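Malonate decarboxylase subunit alpha (Acinetobacter baumannii ATCC 17978, PDB 6MPR) probably acts as the acyl carrier protein transferase of malonate decarboxylase, exchanging the acetyl group on the carrier protein for malonate and releasing acetate. Local coordinates at residues G271-A276 / I365-Q370; V430-E435 / I465-D470; R77-T82 / L90-P95. All coordinates share one frame; numbering follows the deposited sequence. Where two conformers were deposited one is given.

Contact 1: G271-A276 / I365-Q370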
loop_
_atom_site.group_PDB
_atom_site.type_symbol
_atom_site.label_atom_id
_atom_site.label_comp_id
_atom_site.label_asym_id
_atom_site.label_seq_id
_atom_site.Cartn_x
_atom_site.Cartn_y
_atom_site.Cartn_z
ATOM N N GLY A 271 9.989 -11.286 18.070
ATOM C CA GLY A 271 10.371 -11.197 19.475
ATOM C C GLY A 271 10.168 -12.550 20.124
ATOM O O GLY A 271 9.638 -13.485 19.516
ATOM N N PHE A 272 10.604 -12.654 21.383
ATOM C CA PHE A 272 10.449 -13.929 22.075
ATOM C C PHE A 272 8.982 -14.236 22.332
ATOM O O PHE A 272 8.594 -15.406 22.361
ATOM C CB PHE A 272 11.234 -13.937 23.390
ATOM C CG PHE A 272 12.734 -13.910 23.205
ATOM C CD1 PHE A 272 13.379 -14.929 22.514
ATOM C CD2 PHE A 272 13.493 -12.875 23.725
ATOM C CE1 PHE A 272 14.748 -14.920 22.348
ATOM C CE2 PHE A 272 14.868 -12.855 23.562
ATOM C CZ PHE A 272 15.494 -13.874 22.861
ATOM N N ASN A 273 8.160 -13.197 22.516
ATOM C CA ASN A 273 6.728 -13.404 22.707
ATOM C C ASN A 273 6.107 -14.086 21.492
ATOM O O ASN A 273 5.344 -15.049 21.627
ATOM C CB ASN A 273 6.043 -12.066 22.993
ATOM C CG ASN A 273 6.368 -11.004 21.954
ATOM O OD1 ASN A 273 7.457 -10.988 21.368
ATOM N ND2 ASN A 273 5.418 -10.105 21.720
ATOM N N THR A 274 6.427 -13.605 20.294
ATOM C CA THR A 274 5.803 -14.198 19.113
ATOM C C THR A 274 6.529 -15.457 18.658
ATOM O O THR A 274 5.914 -16.321 18.026
ATOM C CB THR A 274 5.720 -13.169 17.978
ATOM O OG1 THR A 274 7.010 -12.578 17.742
ATOM C CG2 THR A 274 4.705 -12.072 18.318
ATOM N N ALA A 275 7.826 -15.585 18.966
ATOM C CA ALA A 275 8.525 -16.836 18.674
ATOM C C ALA A 275 7.906 -17.992 19.452
ATOM O O ALA A 275 7.745 -19.101 18.921
ATOM C CB ALA A 275 10.008 -16.703 19.005
ATOM N N ALA A 276 7.548 -17.743 20.715
ATOM C CA ALA A 276 6.860 -18.754 21.516
ATOM C C ALA A 276 5.543 -19.169 20.873
ATOM O O ALA A 276 5.196 -20.357 20.875
ATOM C CB ALA A 276 6.633 -18.242 22.949
ATOM N N ILE A 365 0.356 -8.620 15.459
ATOM C CA ILE A 365 0.680 -8.732 16.879
ATOM C C ILE A 365 2.156 -8.399 17.053
ATOM O O ILE A 365 3.004 -8.907 16.318
ATOM C CB ILE A 365 0.332 -10.140 17.431
ATOM C CG1 ILE A 365 0.689 -10.272 18.919
ATOM C CG2 ILE A 365 1.013 -11.229 16.600
ATOM C CD1 ILE A 365 -0.091 -11.405 19.602
ATOM N N GLY A 366 2.464 -7.524 17.997
ATOM C CA GLY A 366 3.841 -7.179 18.269
ATOM C C GLY A 366 3.942 -6.510 19.620
ATOM O O GLY A 366 2.971 -6.445 20.376
ATOM N N ALA A 367 5.129 -5.999 19.915
ATOM C CA ALA A 367 5.369 -5.418 21.224
ATOM C C ALA A 367 5.832 -3.977 21.082
ATOM O O ALA A 367 5.981 -3.440 19.987
ATOM C CB ALA A 367 6.388 -6.230 22.016
ATOM N N THR A 368 6.085 -3.360 22.229
ATOM C CA THR A 368 6.440 -1.951 22.297
ATOM C C THR A 368 7.146 -1.715 23.620
ATOM O O THR A 368 7.114 -2.565 24.514
ATOM C CB THR A 368 5.199 -1.086 22.181
ATOM O OG1 THR A 368 5.571 0.285 22.246
ATOM C CG2 THR A 368 4.271 -1.381 23.322
ATOM N N LEU A 369 7.810 -0.559 23.746
ATOM C CA LEU A 369 8.457 -0.314 25.030
ATOM C C LEU A 369 7.552 0.413 26.007
ATOM O O LEU A 369 7.638 0.166 27.213
ATOM C CB LEU A 369 9.759 0.485 24.865
ATOM C CG LEU A 369 10.891 -0.224 24.130
ATOM C CD1 LEU A 369 12.136 0.661 24.118
ATOM C CD2 LEU A 369 11.175 -1.583 24.761
ATOM N N GLN A 370 6.705 1.329 25.519
ATOM C CA GLN A 370 5.849 2.132 26.385
ATOM C C GLN A 370 4.417 2.151 25.868
ATOM O O GLN A 370 4.183 2.169 24.660
ATOM C CB GLN A 370 6.360 3.565 26.499
ATOM C CG GLN A 370 7.610 3.716 27.358
ATOM C CD GLN A 370 7.877 5.167 27.714
ATOM O OE1 GLN A 370 7.426 6.075 27.011
ATOM N NE2 GLN A 370 8.566 5.391 28.828
#
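T274 and I365 meet through methyl groups: T274 CG2 lies 4.2 Å from I365 CG2, and the two side chains run past each other in opposite directions. The same T274 methyl is 4.1 Å from the carbonyl atom I365 O, an apolar group resting on a peptide oxygen at ordinary packing distance. With chi1 of 52° the threonine turns CG2 anti to its carbonyl carbon, while OG1 is bonded back to G269 O, in the loop that leads from strand 265-268 into the helix.

The polar side chain opposite A367 belongs to N273. Its ND2 is 4.0 Å from A367 CB, too far for more than loose van der Waals contact; because this asparagine was modelled in two conformers, the approach is best treated as provisional.

Backbone bonding sets the frame. G271 is the N-cap residue, and A275 N to G271 O, at 2.8 Å, closes the first turn of helix 272-287. I365 bonds to N267 and G269 on one flank, and G366 to V431 and M433 on the other. Strands 265-268 and 363-366 are the first and fourth in a 3-2-1-4-5 order, which marks the switch point of a Rossmann-like sheet.

Since the segments share methyl contacts but no polar bond, the contact between helix start and strand is a light van der Waals one, and the directional bonds seen here run to the neighbouring strands and within the helix.

Contact 2: V430-E435 / I465-D470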
loop_
_atom_site.group_PDB
_atom_site.type_symbol
_atom_site.label_atom_id
_atom_site.label_comp_id
_atom_site.label_asym_id
_atom_site.label_seq_id
_atom_site.Cartn_x
_atom_site.Cartn_y
_atom_site.Cartn_z
ATOM N N VAL A 430 -5.372 -5.709 15.866
ATOM C CA VAL A 430 -4.069 -5.128 16.150
ATOM C C VAL A 430 -3.809 -5.407 17.623
ATOM O O VAL A 430 -4.513 -4.873 18.491
ATOM C CB VAL A 430 -4.041 -3.628 15.842
ATOM C CG1 VAL A 430 -2.786 -2.976 16.370
ATOM C CG2 VAL A 430 -4.155 -3.418 14.339
ATOM N N VAL A 431 -2.840 -6.283 17.904
ATOM C CA VAL A 431 -2.577 -6.779 19.250
ATOM C C VAL A 431 -1.258 -6.199 19.742
ATOM O O VAL A 431 -0.220 -6.358 19.087
ATOM C CB VAL A 431 -2.523 -8.316 19.284
ATOM C CG1 VAL A 431 -2.373 -8.812 20.738
ATOM C CG2 VAL A 431 -3.745 -8.908 18.589
ATOM N N GLN A 432 -1.291 -5.567 20.907
ATOM C CA GLN A 432 -0.071 -5.223 21.635
ATOM C C GLN A 432 0.178 -6.297 22.689
ATOM O O GLN A 432 -0.572 -6.400 23.669
ATOM C CB GLN A 432 -0.172 -3.847 22.289
ATOM C CG GLN A 432 0.162 -2.710 21.364
ATOM C CD GLN A 432 1.658 -2.587 21.096
ATOM O OE1 GLN A 432 2.087 -1.742 20.319
ATOM N NE2 GLN A 432 2.454 -3.436 21.732
ATOM N N MET A 433 1.237 -7.085 22.492
ATOM C CA MET A 433 1.577 -8.221 23.347
ATOM C C MET A 433 2.873 -7.858 24.059
ATOM O O MET A 433 3.953 -7.898 23.461
ATOM C CB MET A 433 1.724 -9.500 22.521
ATOM C CG MET A 433 2.228 -10.695 23.290
ATOM S SD MET A 433 2.361 -12.095 22.142
ATOM C CE MET A 433 2.457 -13.433 23.285
ATOM N N VAL A 434 2.765 -7.504 25.340
ATOM C CA VAL A 434 3.833 -6.820 26.050
ATOM C C VAL A 434 3.816 -7.269 27.515
ATOM O O VAL A 434 2.741 -7.406 28.109
ATOM C CB VAL A 434 3.611 -5.298 25.835
ATOM C CG1 VAL A 434 3.033 -4.617 27.043
ATOM C CG2 VAL A 434 4.866 -4.618 25.242
ATOM N N GLU A 435 4.993 -7.513 28.092
ATOM C CA GLU A 435 5.045 -7.749 29.527
ATOM C C GLU A 435 4.914 -6.416 30.266
ATOM O O GLU A 435 5.173 -5.341 29.716
ATOM C CB GLU A 435 6.338 -8.463 29.944
ATOM C CG GLU A 435 6.567 -9.809 29.266
ATOM C CD GLU A 435 7.982 -10.335 29.450
ATOM O OE1 GLU A 435 8.406 -10.526 30.611
ATOM O OE2 GLU A 435 8.669 -10.540 28.425
ATOM N N ILE A 465 4.488 8.264 17.775
ATOM C CA ILE A 465 3.649 7.176 18.273
ATOM C C ILE A 465 3.707 6.036 17.268
ATOM O O ILE A 465 3.376 6.231 16.094
ATOM C CB ILE A 465 2.192 7.634 18.463
ATOM C CG1 ILE A 465 2.105 8.799 19.441
ATOM C CG2 ILE A 465 1.312 6.466 18.880
ATOM C CD1 ILE A 465 2.864 8.574 20.699
ATOM N N MET A 466 4.100 4.849 17.727
ATOM C CA MET A 466 4.145 3.690 16.847
ATOM C C MET A 466 2.736 3.203 16.515
ATOM O O MET A 466 2.386 3.033 15.341
ATOM C CB MET A 466 4.971 2.587 17.513
ATOM C CG MET A 466 5.232 1.409 16.634
ATOM S SD MET A 466 6.399 0.254 17.409
ATOM C CE MET A 466 5.407 -0.301 18.794
ATOM N N ILE A 467 1.895 3.019 17.533
ATOM C CA ILE A 467 0.541 2.508 17.354
ATOM C C ILE A 467 -0.377 3.322 18.249
ATOM O O ILE A 467 -0.155 3.387 19.466
ATOM C CB ILE A 467 0.438 1.016 17.703
ATOM C CG1 ILE A 467 1.208 0.164 16.683
ATOM C CG2 ILE A 467 -1.008 0.546 17.679
ATOM C CD1 ILE A 467 1.275 -1.285 17.090
ATOM N N TYR A 468 -1.398 3.944 17.658
ATOM C CA TYR A 468 -2.339 4.744 18.428
ATOM C C TYR A 468 -3.313 3.860 19.190
ATOM O O TYR A 468 -3.711 2.785 18.734
ATOM C CB TYR A 468 -3.106 5.729 17.536
ATOM C CG TYR A 468 -2.245 6.935 17.192
ATOM C CD1 TYR A 468 -1.380 6.906 16.107
ATOM C CD2 TYR A 468 -2.281 8.079 17.974
ATOM C CE1 TYR A 468 -0.573 7.986 15.799
ATOM C CE2 TYR A 468 -1.487 9.176 17.664
ATOM C CZ TYR A 468 -0.630 9.116 16.571
ATOM O OH TYR A 468 0.180 10.171 16.235
ATOM N N GLY A 469 -3.694 4.334 20.377
ATOM C CA GLY A 469 -4.540 3.533 21.247
ATOM C C GLY A 469 -5.843 3.124 20.593
ATOM O O GLY A 469 -6.343 2.021 20.823
ATOM N N ASP A 470 -6.410 4.003 19.769
ATOM C CA ASP A 470 -7.675 3.681 19.122
ATOM C C ASP A 470 -7.533 2.616 18.037
ATOM O O ASP A 470 -8.559 2.094 17.583
ATOM C CB ASP A 470 -8.298 4.958 18.551
ATOM C CG ASP A 470 -7.253 5.914 17.960
ATOM O OD1 ASP A 470 -6.440 6.509 18.720
ATOM O OD2 ASP A 470 -7.233 6.059 16.719
#
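Q432 and I467 approach from opposite directions, and the amide oxygen makes the closest touch: Q432 OE1 is 3.4 Å from I467 CD1. That is a van der Waals approach of a polar atom to a methyl group. The glutamine reaches it by a bend at chi2 (-75°), which folds the amide over toward the loop. M466 arrives obliquely and sets its terminal methyl against the same oxygen, with M466 CE 3.9 Å from Q432 OE1. I467 offers a second branch as well: its other methyl, CG2, meets V430 CG1 tip to tip at 4.2 Å. All four touching residues are buried.

The fold explains why V430 and Q432 take part. Strand 429-433 runs inside the mixed sheet between the parallel strands 363-366 and 474-477, and successive residues point to opposite sides of it. V430 and Q432 face the loop, whereas V431 and M433 face helix 244-261. On the loop, M466 and I467 both stand opposite S377, the geometry of a classic beta bulge, and both direct side-chain atoms toward the strand.

Beyond this packed part the loop faces the second subunit, and its bonding changes character. D470 is exposed, and its OD2 forms salt bridges with R399 and R425 of the second subunit. Y468, itself buried, makes a cation-pi contact with R425 of the second subunit. R402 of the second subunit also binds the carbonyl oxygens of I465 and M466, so M466, whose CE touches Q432, has its backbone oxygen engaged at the dimer interface.

Contact 3: R77-T82 / L90-P95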
loop_
_atom_site.group_PDB
_atom_site.type_symbol
_atom_site.label_atom_id
_atom_site.label_comp_id
_atom_site.label_asym_id
_atom_site.label_seq_id
_atom_site.Cartn_x
_atom_site.Cartn_y
_atom_site.Cartn_z
ATOM N N ARG A 77 29.818 3.433 2.728
ATOM C CA ARG A 77 31.168 3.736 3.205
ATOM C C ARG A 77 31.889 4.656 2.229
ATOM O O ARG A 77 32.633 5.560 2.644
ATOM C CB ARG A 77 31.977 2.448 3.417
ATOM C CG ARG A 77 31.565 1.630 4.644
ATOM C CD ARG A 77 32.453 0.388 4.836
ATOM N NE ARG A 77 32.011 -0.757 4.032
ATOM C CZ ARG A 77 32.668 -1.214 2.964
ATOM N NH1 ARG A 77 33.792 -0.630 2.570
ATOM N NH2 ARG A 77 32.209 -2.262 2.288
ATOM N N SER A 78 31.671 4.449 0.925
ATOM C CA SER A 78 32.323 5.287 -0.076
ATOM C C SER A 78 31.757 6.699 -0.049
ATOM O O SER A 78 32.509 7.679 -0.088
ATOM C CB SER A 78 32.174 4.670 -1.477
ATOM O OG SER A 78 32.824 3.403 -1.595
ATOM N N LEU A 79 30.428 6.827 0.029
ATOM C CA LEU A 79 29.824 8.156 0.084
ATOM C C LEU A 79 30.371 8.964 1.260
ATOM O O LEU A 79 30.649 10.162 1.126
ATOM C CB LEU A 79 28.300 8.027 0.174
ATOM C CG LEU A 79 27.509 9.336 0.134
ATOM C CD1 LEU A 79 27.710 10.030 -1.202
ATOM C CD2 LEU A 79 26.031 9.063 0.369
ATOM N N ALA A 80 30.573 8.314 2.408
ATOM C CA ALA A 80 31.121 8.993 3.578
ATOM C C ALA A 80 32.582 9.393 3.413
ATOM O O ALA A 80 33.090 10.127 4.265
ATOM C CB ALA A 80 30.961 8.106 4.816
ATOM N N GLN A 81 33.267 8.931 2.357
ATOM C CA GLN A 81 34.643 9.320 2.065
ATOM C C GLN A 81 34.750 10.386 0.976
ATOM O O GLN A 81 35.869 10.790 0.631
ATOM C CB GLN A 81 35.467 8.095 1.659
ATOM C CG GLN A 81 35.566 7.040 2.742
ATOM C CD GLN A 81 36.188 7.586 4.017
ATOM O OE1 GLN A 81 37.221 8.259 3.978
ATOM N NE2 GLN A 81 35.554 7.308 5.155
ATOM N N THR A 82 33.628 10.859 0.438
ATOM C CA THR A 82 33.688 11.912 -0.570
ATOM C C THR A 82 34.054 13.249 0.068
ATOM O O THR A 82 33.988 13.437 1.290
ATOM C CB THR A 82 32.355 12.026 -1.323
ATOM O OG1 THR A 82 31.292 12.298 -0.396
ATOM C CG2 THR A 82 32.048 10.742 -2.086
ATOM N N LEU A 90 23.324 17.027 1.154
ATOM C CA LEU A 90 22.570 15.889 0.651
ATOM C C LEU A 90 21.333 15.662 1.511
ATOM O O LEU A 90 21.376 15.779 2.735
ATOM C CB LEU A 90 23.441 14.627 0.630
ATOM C CG LEU A 90 24.606 14.635 -0.364
ATOM C CD1 LEU A 90 25.194 13.250 -0.552
ATOM C CD2 LEU A 90 24.175 15.251 -1.710
ATOM N N HIS A 91 20.223 15.360 0.860
ATOM C CA HIS A 91 18.973 15.043 1.541
ATOM C C HIS A 91 18.859 13.528 1.461
ATOM O O HIS A 91 18.556 12.972 0.400
ATOM C CB HIS A 91 17.804 15.770 0.878
ATOM C CG HIS A 91 16.461 15.481 1.477
ATOM N ND1 HIS A 91 15.357 16.251 1.196
ATOM C CD2 HIS A 91 16.035 14.506 2.318
ATOM C CE1 HIS A 91 14.309 15.778 1.851
ATOM N NE2 HIS A 91 14.692 14.711 2.532
ATOM N N MET A 92 19.159 12.858 2.570
ATOM C CA MET A 92 19.159 11.400 2.561
ATOM C C MET A 92 17.754 10.881 2.783
ATOM O O MET A 92 17.003 11.397 3.623
ATOM C CB MET A 92 20.093 10.841 3.636
ATOM C CG MET A 92 21.523 11.361 3.525
ATOM S SD MET A 92 22.273 11.125 1.890
ATOM C CE MET A 92 22.215 9.327 1.771
ATOM N N ILE A 93 17.408 9.847 2.022
ATOM C CA ILE A 93 16.125 9.164 2.120
ATOM C C ILE A 93 16.447 7.704 2.383
ATOM O O ILE A 93 16.967 7.009 1.500
ATOM C CB ILE A 93 15.274 9.336 0.855
ATOM C CG1 ILE A 93 15.002 10.818 0.615
ATOM C CG2 ILE A 93 13.940 8.596 1.002
ATOM C CD1 ILE A 93 14.498 11.151 -0.779
ATOM N N MET A 94 16.159 7.241 3.607
ATOM C CA MET A 94 16.624 5.915 3.982
ATOM C C MET A 94 15.531 5.140 4.698
ATOM O O MET A 94 15.060 5.579 5.750
ATOM C CB MET A 94 17.857 6.021 4.871
ATOM C CG MET A 94 19.020 6.787 4.211
ATOM S SD MET A 94 20.494 6.797 5.234
ATOM C CE MET A 94 20.953 5.080 5.072
ATOM N N PRO A 95 15.108 3.987 4.173
ATOM C CA PRO A 95 14.126 3.182 4.912
ATOM C C PRO A 95 14.618 2.816 6.301
ATOM O O PRO A 95 13.853 2.869 7.264
ATOM C CB PRO A 95 13.942 1.947 4.015
ATOM C CG PRO A 95 14.258 2.470 2.621
ATOM C CD PRO A 95 15.389 3.445 2.830
#
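L79 faces L90 and M92 with methyl groups alone; no face or edge of a ring, amide or guanidinium group lies between the segments. The imidazole of H91 is turned elsewhere, bonding through NE2 to D115, and the guanidinium of R77 forms salt bridges with D73 and D226. The flat group that does matter locally is the peptide carbonyl of L79. T82 OG1 donates to L79 O at 2.7 Å, lying in the carbonyl plane with a C=O to donor angle of 152°. T82 N donates to the same oxygen at 3.1 Å, so two bonds from one residue grip it and tie off the type I beta turn running from L79 to T82.

Across the contact, the leucine divides its two branches between two partners. L79 CD1 meets L90 CD1 at 4.1 Å, and L79 CD2 meets M92 CE, likewise at 4.1 Å; both approaches are tip to tip. With CG anti to the backbone N (chi1 -176°), L79 extends its fork toward the strand.

This is the joint between the helix and the second strand of a beta-alpha-beta unit: strand 61-64, helix 73-79, strand 90-94, the two strands being parallel neighbours in the eight-stranded sheet. L90 and M92, two residues apart, present their side chains on the helix side, while H91 between them points the other way. M92 is curled, bends at both chi2 and chi3 folding the thioether back on itself before CE reaches L79. Around the same apolar patch, L105 of helix 100-107 and I56 also touch L79, and L64 of the adjoining strand packs on M92.

Along the chain the order is contact 3, contact 1, contact 2, each closing before the next opens. Contacts 1 and 2 are neighbours, with centres 10 Å apart, and share the mixed sheet, in which strands 363-366 and 429-433 pair directly. Helix 272-287 and the 465-470 loop thus pack against adjoining strands. Contact 3 lies in the separate parallel sheet on the opposite side of the chain's centre, its centre about 32 Å from that of contact 1 and 33 Å from that of contact 2. The three therefore sample two distinct alpha/beta units of one subunit, and of these contacts only contact 2 extends to the second subunit.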